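PDB 5XSW: chitinase from Thermococcus chitonophagus, which probably acts as an endochitinase that hydrolyses chitin, this chain being the C-terminal part of a longer protein and holding a bound N-acetylglucosamine glycan. Local coordinates for residues 171-176 against 379-384; 197-202 against 467-472; 205-210 against 383-388; 262-267 against 299-304. One frame throughout, in Å; residues are numbered along the deposited sequence. Where two conformers were deposited one is given.

Contact 1 (171-176 against 379-384). With NDG (2-acetamido-2-deoxy-alpha-D-glucopyranose), chain C.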
# COMPACT_ATOMS: atom_id res chain seq x y z
N TYR A 171 -10.08 -17.53 -26.62
CA TYR A 171 -10.06 -16.09 -26.39
C TYR A 171 -8.67 -15.59 -26.70
O TYR A 171 -7.69 -16.28 -26.43
CB TYR A 171 -10.45 -15.77 -24.94
CG TYR A 171 -10.74 -14.31 -24.69
CD1 TYR A 171 -11.99 -13.77 -24.94
CD2 TYR A 171 -9.75 -13.46 -24.20
CE1 TYR A 171 -12.23 -12.43 -24.74
CE2 TYR A 171 -10.00 -12.16 -23.98
CZ TYR A 171 -11.23 -11.65 -24.23
OH TYR A 171 -11.47 -10.32 -24.01
N PRO A 172 -8.55 -14.38 -27.27
CA PRO A 172 -7.19 -13.91 -27.60
C PRO A 172 -6.42 -13.36 -26.37
O PRO A 172 -6.40 -12.14 -26.10
CB PRO A 172 -7.44 -12.79 -28.64
CG PRO A 172 -8.85 -12.25 -28.25
CD PRO A 172 -9.61 -13.49 -27.79
N LEU A 173 -5.75 -14.25 -25.65
CA LEU A 173 -5.21 -13.92 -24.35
C LEU A 173 -3.96 -13.11 -24.59
O LEU A 173 -3.01 -13.61 -25.23
CB LEU A 173 -4.86 -15.19 -23.54
CG LEU A 173 -3.93 -15.02 -22.34
CD1 LEU A 173 -4.57 -14.09 -21.27
CD2 LEU A 173 -3.70 -16.44 -21.75
N ASN A 174 -3.91 -11.90 -24.03
CA ASN A 174 -2.73 -11.04 -24.17
C ASN A 174 -2.27 -10.90 -25.62
O ASN A 174 -1.07 -10.83 -25.86
CB ASN A 174 -1.59 -11.58 -23.30
CG ASN A 174 -1.88 -11.38 -21.83
OD1 ASN A 174 -2.69 -10.51 -21.51
ND2 ASN A 174 -1.26 -12.18 -20.94
N LEU A 175 -3.26 -10.91 -26.51
CA LEU A 175 -3.11 -10.77 -27.98
C LEU A 175 -2.53 -12.01 -28.67
O LEU A 175 -2.20 -11.96 -29.87
CB LEU A 175 -2.26 -9.56 -28.33
CG LEU A 175 -2.74 -8.19 -27.83
CD1 LEU A 175 -1.85 -7.09 -28.44
CD2 LEU A 175 -4.18 -7.96 -28.18
N ALA A 176 -2.38 -13.11 -27.95
CA ALA A 176 -1.96 -14.34 -28.62
C ALA A 176 -3.16 -14.96 -29.33
O ALA A 176 -4.31 -14.73 -28.94
CB ALA A 176 -1.36 -15.31 -27.60
N ILE A 379 -12.70 -13.13 -16.99
CA ILE A 379 -14.03 -13.74 -16.86
C ILE A 379 -14.23 -14.84 -17.88
O ILE A 379 -14.69 -15.94 -17.54
CB ILE A 379 -15.11 -12.63 -16.96
CG1 ILE A 379 -15.48 -12.17 -15.55
CG2 ILE A 379 -16.22 -13.05 -17.80
CD1 ILE A 379 -14.46 -11.35 -14.92
N ASN A 380 -13.84 -14.58 -19.13
CA ASN A 380 -13.92 -15.61 -20.18
C ASN A 380 -13.09 -16.85 -19.85
O ASN A 380 -13.54 -17.99 -20.03
CB ASN A 380 -13.48 -15.02 -21.52
CG ASN A 380 -14.53 -14.02 -22.07
OD1 ASN A 380 -15.75 -14.17 -21.86
ND2 ASN A 380 -14.06 -12.98 -22.72
N ILE A 381 -11.88 -16.66 -19.37
CA ILE A 381 -11.04 -17.83 -19.07
C ILE A 381 -11.59 -18.61 -17.86
O ILE A 381 -11.61 -19.86 -17.87
CB ILE A 381 -9.53 -17.42 -18.83
CG1 ILE A 381 -8.95 -16.92 -20.15
CG2 ILE A 381 -8.69 -18.60 -18.30
CD1 ILE A 381 -7.46 -16.41 -20.05
N THR A 382 -12.03 -17.91 -16.82
CA THR A 382 -12.62 -18.59 -15.67
C THR A 382 -13.83 -19.44 -16.14
O THR A 382 -13.96 -20.61 -15.72
CB THR A 382 -13.09 -17.57 -14.59
OG1 THR A 382 -11.98 -16.73 -14.23
CG2 THR A 382 -13.63 -18.23 -13.30
N ALA A 383 -14.71 -18.84 -16.95
CA ALA A 383 -15.90 -19.56 -17.45
C ALA A 383 -15.47 -20.79 -18.28
O ALA A 383 -16.00 -21.88 -18.10
CB ALA A 383 -16.79 -18.62 -18.31
N THR A 384 -14.51 -20.63 -19.18
CA THR A 384 -14.02 -21.76 -20.00
C THR A 384 -13.40 -22.88 -19.17
O THR A 384 -13.66 -24.05 -19.43
CB THR A 384 -12.99 -21.26 -21.04
OG1 THR A 384 -13.63 -20.21 -21.80
CG2 THR A 384 -12.53 -22.37 -22.02
C1 NDG C . 0.19 -8.26 -23.28
C2 NDG C . -1.02 -7.61 -22.62
C3 NDG C . -0.71 -7.01 -21.29
C4 NDG C . 0.05 -7.94 -20.35
C5 NDG C . 1.28 -8.52 -21.05
C6 NDG C . 1.89 -9.67 -20.27
C7 NDG C . -2.79 -6.68 -24.13
C8 NDG C . -3.35 -5.53 -25.05
O5 NDG C . 0.92 -9.13 -22.31
O3 NDG C . -1.97 -6.64 -20.69
O4 NDG C . 0.65 -7.16 -19.31
O6 NDG C . 3.12 -10.08 -20.87
O7 NDG C . -3.45 -7.67 -23.86
N2 NDG C . -1.50 -6.56 -23.52
O1 NDG C . 1.09 -7.30 -23.65
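The glycan-binding loop 171-176 leans on helix 374-386 through Leu173, which meets Ile381, and Tyr171, which meets Asn380. Leu173 and Ile381 form the apolar half. Their side chains cross at about a right angle, and the CD1 methyl of Ile381 sits near both branches of the leucine, 3.9 Å from Leu173 CD1 and 4.1 Å from Leu173 CD2. Ile381 reaches this far because its longer branch is extended, with CD1 anti to CA (chi2 178°). Asn380 lies over one face of the Tyr171 ring, by its CB, with its amide turned 48° from the ring plane; Tyr171 was modelled in two conformers, so the close details here are doubtful. Behind Asn380 the helix is reinforced where Asn380 O accepts from both Thr384 N, at 2.9 Å, and Thr384 OG1, at 2.8 Å, on opposite faces of the carbonyl plane. The far end of the loop, where Asn174 and Leu175 take positive phi, touches the sugar: Asn174 CA lies 3.5 Å from NDG O7, and Leu175 CG is 3.9 Å from NDG C8, the acetyl methyl. Lys212 hydrogen-bonds both Asn174 OD1 and the sugar. This is the wall of a carbohydrate pocket, a ligand-touching loop backed by a helix.

Contact 2 (197-202 against 467-472); sequences EWFKVN and PHIPRP
Trp198 and His468 are joined by a single directed bond, a compact example of an indole N-H pinning a loop to a helix end. Trp198 NE1 donates to His468 O at 2.8 Å, nearly straight at 173°; a chi1 of -161°, with CG anti to the backbone N, carries the indole to the loop. The oxygen lies almost in the indole plane, whereas the donor stands above the carbonyl plane, 58° out of it. Ile469 supplies the apolar contact: its CG1 is 4.1 Å from Trp198 CD1 and 4.4 Å from Phe199 CD1, while its CD1 methyl packs on the main-chain oxygen Trp198 O at 3.3 Å. Phe199 also lies against the indole, its CZ 3.5 Å above the Trp198 ring plane, over the centre. One shell further out, Trp464 meets the indole edge-to-face, and Phe414 brings another ring to it. The helix ends here, with Lys200 turning to positive phi and folding back so that NZ donates to Glu197 O at 2.9 Å. On the loop side, His468 ND1 is hydrogen-bonded to Pro465 O, which is likely to steady that residue. The chemistry thus combines two modes: a main-chain carbonyl satisfies a polar N-H in a buried aromatic cluster, while isoleucine fills in alongside.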
# COMPACT_ATOMS: atom_id res chain seq x y z
N GLU A 197 -9.89 -23.50 -0.06
CA GLU A 197 -10.49 -24.00 1.17
C GLU A 197 -10.56 -22.92 2.26
O GLU A 197 -11.53 -22.81 3.02
CB GLU A 197 -9.72 -25.28 1.67
CG GLU A 197 -10.40 -25.97 2.91
CD GLU A 197 -11.83 -26.50 2.60
OE1 GLU A 197 -12.17 -26.82 1.41
OE2 GLU A 197 -12.60 -26.64 3.57
N TRP A 198 -9.52 -22.10 2.34
CA TRP A 198 -9.49 -21.05 3.34
C TRP A 198 -10.42 -19.88 2.98
O TRP A 198 -11.25 -19.48 3.81
CB TRP A 198 -8.02 -20.54 3.52
CG TRP A 198 -7.76 -19.80 4.80
CD1 TRP A 198 -8.66 -19.40 5.76
CD2 TRP A 198 -6.48 -19.37 5.25
NE1 TRP A 198 -7.99 -18.78 6.79
CE2 TRP A 198 -6.65 -18.75 6.50
CE3 TRP A 198 -5.18 -19.49 4.72
CZ2 TRP A 198 -5.58 -18.21 7.21
CZ3 TRP A 198 -4.13 -18.99 5.44
CH2 TRP A 198 -4.34 -18.34 6.67
N PHE A 199 -10.31 -19.32 1.76
CA PHE A 199 -11.03 -18.04 1.47
C PHE A 199 -12.16 -18.24 0.46
O PHE A 199 -12.82 -17.28 0.08
CB PHE A 199 -10.03 -16.93 0.97
CG PHE A 199 -8.96 -16.63 2.00
CD1 PHE A 199 -9.30 -15.94 3.15
CD2 PHE A 199 -7.63 -17.06 1.82
CE1 PHE A 199 -8.33 -15.71 4.16
CE2 PHE A 199 -6.67 -16.80 2.78
CZ PHE A 199 -7.04 -16.16 3.98
N LYS A 200 -12.37 -19.50 0.05
CA LYS A 200 -13.49 -19.91 -0.84
C LYS A 200 -13.31 -19.38 -2.23
O LYS A 200 -14.28 -19.24 -2.99
CB LYS A 200 -14.86 -19.45 -0.28
CG LYS A 200 -14.98 -19.68 1.25
CD LYS A 200 -14.64 -21.17 1.61
CE LYS A 200 -14.64 -21.28 3.15
NZ LYS A 200 -14.32 -22.71 3.62
N VAL A 201 -12.05 -19.09 -2.60
CA VAL A 201 -11.77 -18.63 -3.96
C VAL A 201 -11.60 -19.78 -4.95
O VAL A 201 -10.83 -20.73 -4.67
CB VAL A 201 -10.43 -17.77 -3.97
CG1 VAL A 201 -10.13 -17.24 -5.40
CG2 VAL A 201 -10.64 -16.62 -2.94
N ASN A 202 -12.34 -19.70 -6.05
CA ASN A 202 -12.33 -20.63 -7.18
C ASN A 202 -10.92 -20.70 -7.78
O ASN A 202 -10.42 -19.70 -8.27
CB ASN A 202 -13.31 -20.12 -8.24
CG ASN A 202 -13.40 -21.01 -9.48
OD1 ASN A 202 -12.79 -22.09 -9.58
ND2 ASN A 202 -14.19 -20.57 -10.44
N PRO A 467 -12.83 -18.06 14.37
CA PRO A 467 -13.22 -18.48 13.02
C PRO A 467 -11.97 -18.48 12.07
O PRO A 467 -11.02 -17.73 12.34
CB PRO A 467 -14.23 -17.40 12.62
CG PRO A 467 -13.70 -16.18 13.29
CD PRO A 467 -13.15 -16.64 14.61
N HIS A 468 -11.94 -19.32 11.04
CA HIS A 468 -10.73 -19.46 10.24
C HIS A 468 -10.40 -18.20 9.45
O HIS A 468 -9.24 -17.93 9.20
CB HIS A 468 -10.85 -20.64 9.29
CG HIS A 468 -10.94 -21.96 9.99
ND1 HIS A 468 -10.37 -22.19 11.23
CD2 HIS A 468 -11.54 -23.12 9.62
CE1 HIS A 468 -10.60 -23.44 11.58
NE2 HIS A 468 -11.31 -24.03 10.62
N ILE A 469 -11.42 -17.45 9.04
CA ILE A 469 -11.20 -16.16 8.36
C ILE A 469 -11.30 -15.03 9.36
O ILE A 469 -12.38 -14.80 9.94
CB ILE A 469 -12.21 -15.99 7.21
CG1 ILE A 469 -12.10 -17.19 6.26
CG2 ILE A 469 -12.04 -14.61 6.50
CD1 ILE A 469 -13.15 -17.17 5.12
N PRO A 470 -10.18 -14.32 9.61
CA PRO A 470 -10.17 -13.25 10.61
C PRO A 470 -10.76 -11.98 10.01
O PRO A 470 -10.79 -11.86 8.78
CB PRO A 470 -8.66 -13.09 10.95
CG PRO A 470 -7.99 -13.40 9.63
CD PRO A 470 -8.85 -14.50 8.96
N ARG A 471 -11.21 -11.04 10.84
CA ARG A 471 -11.61 -9.72 10.34
C ARG A 471 -10.38 -8.89 9.91
O ARG A 471 -9.36 -8.93 10.61
CB ARG A 471 -12.37 -8.92 11.40
CG ARG A 471 -13.60 -9.66 12.00
CD ARG A 471 -14.34 -8.74 13.03
NE ARG A 471 -13.55 -8.83 14.22
CZ ARG A 471 -13.67 -9.79 15.12
NH1 ARG A 471 -14.65 -10.68 15.02
NH2 ARG A 471 -12.84 -9.83 16.13
N PRO A 472 -10.50 -8.15 8.80
CA PRO A 472 -9.56 -7.06 8.53
C PRO A 472 -9.69 -6.07 9.68
O PRO A 472 -10.80 -5.85 10.19
CB PRO A 472 -10.06 -6.45 7.21
CG PRO A 472 -11.59 -6.86 7.17
CD PRO A 472 -11.63 -8.19 7.85

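Contact 3 (205-210 against 383-388)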
# COMPACT_ATOMS: atom_id res chain seq x y z
N PHE A 205 -10.44 -19.12 -11.12
CA PHE A 205 -10.41 -17.65 -11.19
C PHE A 205 -8.92 -17.20 -10.97
O PHE A 205 -8.42 -16.35 -11.69
CB PHE A 205 -11.31 -17.02 -10.14
CG PHE A 205 -11.21 -15.51 -10.13
CD1 PHE A 205 -11.91 -14.78 -11.08
CD2 PHE A 205 -10.35 -14.85 -9.23
CE1 PHE A 205 -11.80 -13.37 -11.15
CE2 PHE A 205 -10.21 -13.42 -9.29
CZ PHE A 205 -10.96 -12.71 -10.26
N LEU A 206 -8.25 -17.75 -9.96
CA LEU A 206 -6.81 -17.37 -9.71
C LEU A 206 -5.95 -17.78 -10.89
O LEU A 206 -5.01 -17.06 -11.27
CB LEU A 206 -6.25 -18.02 -8.42
CG LEU A 206 -6.85 -17.41 -7.14
CD1 LEU A 206 -6.31 -18.05 -5.86
CD2 LEU A 206 -6.53 -15.86 -7.05
N MET A 207 -6.30 -18.88 -11.54
CA MET A 207 -5.57 -19.36 -12.73
C MET A 207 -5.71 -18.35 -13.89
O MET A 207 -4.73 -17.98 -14.59
CB MET A 207 -6.10 -20.74 -13.18
CG MET A 207 -5.66 -21.90 -12.27
SD MET A 207 -3.94 -22.47 -12.60
CE MET A 207 -4.05 -23.14 -14.27
N ALA A 208 -6.94 -17.92 -14.08
CA ALA A 208 -7.28 -16.99 -15.13
C ALA A 208 -6.56 -15.66 -14.86
O ALA A 208 -6.07 -15.01 -15.78
CB ALA A 208 -8.81 -16.73 -15.15
N LEU A 209 -6.55 -15.28 -13.58
CA LEU A 209 -6.00 -13.99 -13.20
C LEU A 209 -4.48 -14.01 -13.49
O LEU A 209 -3.94 -13.09 -14.10
CB LEU A 209 -6.25 -13.70 -11.72
CG LEU A 209 -5.69 -12.31 -11.23
CD1 LEU A 209 -6.26 -11.09 -12.04
CD2 LEU A 209 -5.98 -12.14 -9.75
N ALA A 210 -3.78 -15.08 -13.09
CA ALA A 210 -2.33 -15.14 -13.33
C ALA A 210 -2.03 -15.16 -14.83
O ALA A 210 -0.98 -14.65 -15.28
CB ALA A 210 -1.70 -16.38 -12.64
N ALA A 383 -14.71 -18.84 -16.95
CA ALA A 383 -15.90 -19.56 -17.45
C ALA A 383 -15.47 -20.79 -18.28
O ALA A 383 -16.00 -21.88 -18.10
CB ALA A 383 -16.79 -18.62 -18.31
N THR A 384 -14.51 -20.63 -19.18
CA THR A 384 -14.02 -21.76 -20.00
C THR A 384 -13.40 -22.88 -19.17
O THR A 384 -13.66 -24.05 -19.43
CB THR A 384 -12.99 -21.26 -21.04
OG1 THR A 384 -13.63 -20.21 -21.80
CG2 THR A 384 -12.53 -22.37 -22.02
N MET A 385 -12.59 -22.53 -18.18
CA MET A 385 -12.02 -23.53 -17.28
C MET A 385 -13.12 -24.24 -16.49
O MET A 385 -13.06 -25.46 -16.30
CB MET A 385 -11.03 -22.85 -16.31
CG MET A 385 -9.77 -22.38 -17.04
SD MET A 385 -8.65 -21.62 -15.87
CE MET A 385 -7.86 -23.08 -15.14
N ASP A 386 -14.08 -23.48 -16.00
CA ASP A 386 -15.21 -24.04 -15.22
C ASP A 386 -15.97 -25.14 -16.02
O ASP A 386 -16.53 -26.05 -15.43
CB ASP A 386 -16.25 -22.98 -14.90
CG ASP A 386 -15.82 -21.95 -13.82
OD1 ASP A 386 -14.85 -22.17 -13.05
OD2 ASP A 386 -16.56 -20.95 -13.72
N MET A 387 -16.07 -24.94 -17.34
CA MET A 387 -16.78 -25.90 -18.23
C MET A 387 -15.94 -27.12 -18.60
O MET A 387 -16.46 -28.05 -19.25
CB MET A 387 -17.21 -25.22 -19.53
CG MET A 387 -18.17 -24.07 -19.35
SD MET A 387 -19.70 -24.68 -18.59
CE MET A 387 -20.37 -25.66 -19.96
N GLU A 388 -14.65 -27.12 -18.26
CA GLU A 388 -13.75 -28.16 -18.76
C GLU A 388 -14.07 -29.49 -18.05
O GLU A 388 -14.20 -29.51 -16.84
CB GLU A 388 -12.28 -27.79 -18.53
CG GLU A 388 -11.30 -28.90 -18.89
CD GLU A 388 -11.21 -29.19 -20.39
OE1 GLU A 388 -11.46 -28.27 -21.19
OE2 GLU A 388 -10.85 -30.33 -20.78
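Met385 and Met207 carry the greater part of this buried contact between helices 374-386 and 203-214, with Ala208 as a smaller third member. The Met385 chain leaves its helix extended, SD lying anti to CA (chi2 -180°), and turns only at the last bond, with chi3 81°. That final bend lays the terminal methyl against the root of Met207 rather than against its sulfur: Met385 CE is 3.5 Å from Met207 CB and 3.8 Å from Met207 CG. The sulfur follows just behind, Met385 SD being 3.8 Å from Met207 CB.

Met207 is folded instead, bent at both chi2 and chi3, and the two side chains cross at about a right angle. The curl brings Met207 CE to 3.9 Å from Met385 CE, so the two methyls meet as well. Met207 also packs against Phe188 and Leu192 of helix 186-199, which joins a third helix to the cluster.

Ala208 points its short side chain toward the opposing helix, and its CA is 8.4 Å from Met385 CA, the closest CA pair of the two segments. Thr382, one turn earlier on the same helix as Met385, also touches Ala208. A polar tie lies next to the apolar patch, where Asp386 OD1 is hydrogen-bonded to Asn202 and Asn204 at the start of helix 203-214. The whole is two helices packed in a buried apolar layer, the methyl of one methionine against the base of the other, with the short Ala208 beside them.

Contact 4 (262-267 against 299-304)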
# COMPACT_ATOMS: atom_id res chain seq x y z
N ALA A 262 -1.14 -4.62 6.54
CA ALA A 262 -1.70 -3.78 7.62
C ALA A 262 -3.11 -4.25 8.04
O ALA A 262 -3.46 -4.27 9.22
CB ALA A 262 -1.77 -2.28 7.17
N TYR A 263 -3.90 -4.65 7.06
CA TYR A 263 -5.31 -5.02 7.33
C TYR A 263 -5.40 -6.37 8.01
O TYR A 263 -6.38 -6.68 8.72
CB TYR A 263 -6.12 -5.07 6.03
CG TYR A 263 -6.36 -3.76 5.33
CD1 TYR A 263 -6.04 -2.55 5.92
CD2 TYR A 263 -6.89 -3.75 4.03
CE1 TYR A 263 -6.25 -1.33 5.24
CE2 TYR A 263 -7.15 -2.57 3.37
CZ TYR A 263 -6.82 -1.36 3.98
OH TYR A 263 -7.08 -0.22 3.28
N TYR A 264 -4.39 -7.20 7.80
CA TYR A 264 -4.48 -8.57 8.26
C TYR A 264 -3.30 -8.98 9.13
O TYR A 264 -2.52 -9.87 8.79
CB TYR A 264 -4.60 -9.50 7.05
CG TYR A 264 -5.99 -9.47 6.41
CD1 TYR A 264 -7.10 -10.02 7.09
CD2 TYR A 264 -6.19 -8.91 5.16
CE1 TYR A 264 -8.39 -10.02 6.52
CE2 TYR A 264 -7.52 -8.87 4.57
CZ TYR A 264 -8.59 -9.46 5.29
OH TYR A 264 -9.83 -9.50 4.72
N PRO A 265 -3.21 -8.37 10.31
CA PRO A 265 -2.18 -8.83 11.26
C PRO A 265 -2.35 -10.30 11.64
O PRO A 265 -1.34 -10.91 12.00
CB PRO A 265 -2.38 -7.91 12.49
CG PRO A 265 -3.76 -7.38 12.36
CD PRO A 265 -4.08 -7.31 10.86
N ASP A 266 -3.56 -10.88 11.56
CA ASP A 266 -3.71 -12.31 11.88
C ASP A 266 -3.15 -13.20 10.80
O ASP A 266 -2.83 -14.34 11.07
CB ASP A 266 -5.18 -12.68 12.12
CG ASP A 266 -5.72 -11.97 13.36
OD1 ASP A 266 -5.34 -12.40 14.47
OD2 ASP A 266 -6.45 -10.96 13.23
N ILE A 267 -3.09 -12.71 9.56
CA ILE A 267 -2.57 -13.56 8.47
C ILE A 267 -1.04 -13.35 8.22
O ILE A 267 -0.31 -14.31 8.02
CB ILE A 267 -3.35 -13.29 7.15
CG1 ILE A 267 -4.83 -13.68 7.33
CG2 ILE A 267 -2.77 -14.13 5.97
CD1 ILE A 267 -5.73 -13.24 6.12
N SER A 299 -5.71 -10.46 -1.22
CA SER A 299 -5.93 -9.16 -1.85
C SER A 299 -7.35 -9.02 -2.44
O SER A 299 -8.00 -7.98 -2.32
CB SER A 299 -4.89 -8.93 -2.98
OG SER A 299 -4.95 -7.57 -3.41
N LEU A 300 -7.79 -10.06 -3.12
CA LEU A 300 -9.14 -10.13 -3.67
C LEU A 300 -10.18 -10.13 -2.55
O LEU A 300 -11.19 -9.46 -2.63
CB LEU A 300 -9.29 -11.36 -4.54
CG LEU A 300 -8.45 -11.32 -5.82
CD1 LEU A 300 -8.20 -12.72 -6.34
CD2 LEU A 300 -9.15 -10.47 -6.85
N THR A 301 -9.88 -10.87 -1.50
CA THR A 301 -10.75 -10.98 -0.36
C THR A 301 -10.93 -9.61 0.27
O THR A 301 -12.02 -9.25 0.67
CB THR A 301 -10.19 -11.97 0.68
OG1 THR A 301 -10.24 -13.29 0.14
CG2 THR A 301 -10.97 -11.90 1.97
N MET A 302 -9.86 -8.84 0.30
CA MET A 302 -9.89 -7.52 0.88
C MET A 302 -10.90 -6.64 0.15
O MET A 302 -11.64 -5.91 0.77
CB MET A 302 -8.51 -6.87 0.82
CG MET A 302 -8.48 -5.41 1.23
SD MET A 302 -8.88 -4.27 -0.11
CE MET A 302 -7.34 -4.26 -1.01
N GLU A 303 -10.95 -6.74 -1.17
CA GLU A 303 -11.90 -5.93 -1.91
C GLU A 303 -13.33 -6.28 -1.51
O GLU A 303 -14.13 -5.41 -1.24
CB GLU A 303 -11.75 -6.17 -3.41
CG GLU A 303 -10.37 -5.92 -3.98
CD GLU A 303 -10.28 -6.34 -5.43
OE1 GLU A 303 -11.26 -6.14 -6.15
OE2 GLU A 303 -9.24 -6.87 -5.84
N ARG A 304 -13.61 -7.58 -1.44
CA ARG A 304 -14.93 -8.06 -1.11
C ARG A 304 -15.33 -7.66 0.29
O ARG A 304 -16.43 -7.20 0.51
CB ARG A 304 -15.00 -9.58 -1.27
CG ARG A 304 -16.40 -10.16 -1.22
CD ARG A 304 -16.45 -11.51 -1.91
NE ARG A 304 -17.73 -12.18 -1.80
CZ ARG A 304 -18.06 -13.03 -0.84
NH1 ARG A 304 -17.21 -13.29 0.13
NH2 ARG A 304 -19.24 -13.60 -0.84
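Tyr263 and Met302 make the tight part of this contact, while the neighbouring Tyr264 reaches helix 288-311 more loosely. The methionine meets the tyrosine ring at its edge and near its plane: Met302 CG is 3.6 Å from Tyr263 CD2 and 3.8 Å from Tyr263 CE2. Its thioether then bends away twice, at chi2 and chi3, so that a methylene does the touching and not the sulfur.

Tyr264, the first residue to leave helical geometry after helix 254-263, sends its phenol toward Thr301 and Met302 with wider spacing. Tyr264 OH is 3.8 Å from the methyl Thr301 CG2, the two side chains crossing at about a right angle, and Tyr264 CE2 lies 4.4 Å from Met302 CB, again at the ring edge. Thr301 can offer its methyl because that branch lies anti to the backbone N, leaving OG1 to hydrogen-bond Ala297 O, one turn back.

All four touching side chains are buried, but the Tyr263 side borders the subunit interface, where Asn258 of the second subunit packs on Ala262 and Tyr263. A glycerol, probably from the crystallisation liquor, is hydrogen-bonded to Ala262 O, and a phosphate of like origin has its nearest atom about 3 Å from the Met302 side chain. Tyr263 also meets Trp477 edge-to-face. The chemistry across the two segments is therefore largely apolar, with methionine carbons at ring edges and one phenol oxygen against a methyl.

In the fold
After the N-terminal beta sheets, the chain enters the mainly helical part where all four contacts lie. Residues 171-176 open the loop that contact 1 closes on helix 374-386. Residues 197-202 open the longest loop, closed by contact 2 near the C terminus, so contacts 1 and 2 cross. Contact 3 starts at 205-210 and ends on the same helix as contact 1, sharing Ala383 and Thr384, and is nested within contact 2. Contact 4, the shortest loop, is nested inside all the others. Ile381 and Ala208 join contacts 1 and 3, Val201 and Leu206 join 2 and 3, Pro472 and Tyr264 join 2 and 4, and Leu300 packs on Phe205 and Leu206 between 3 and 4.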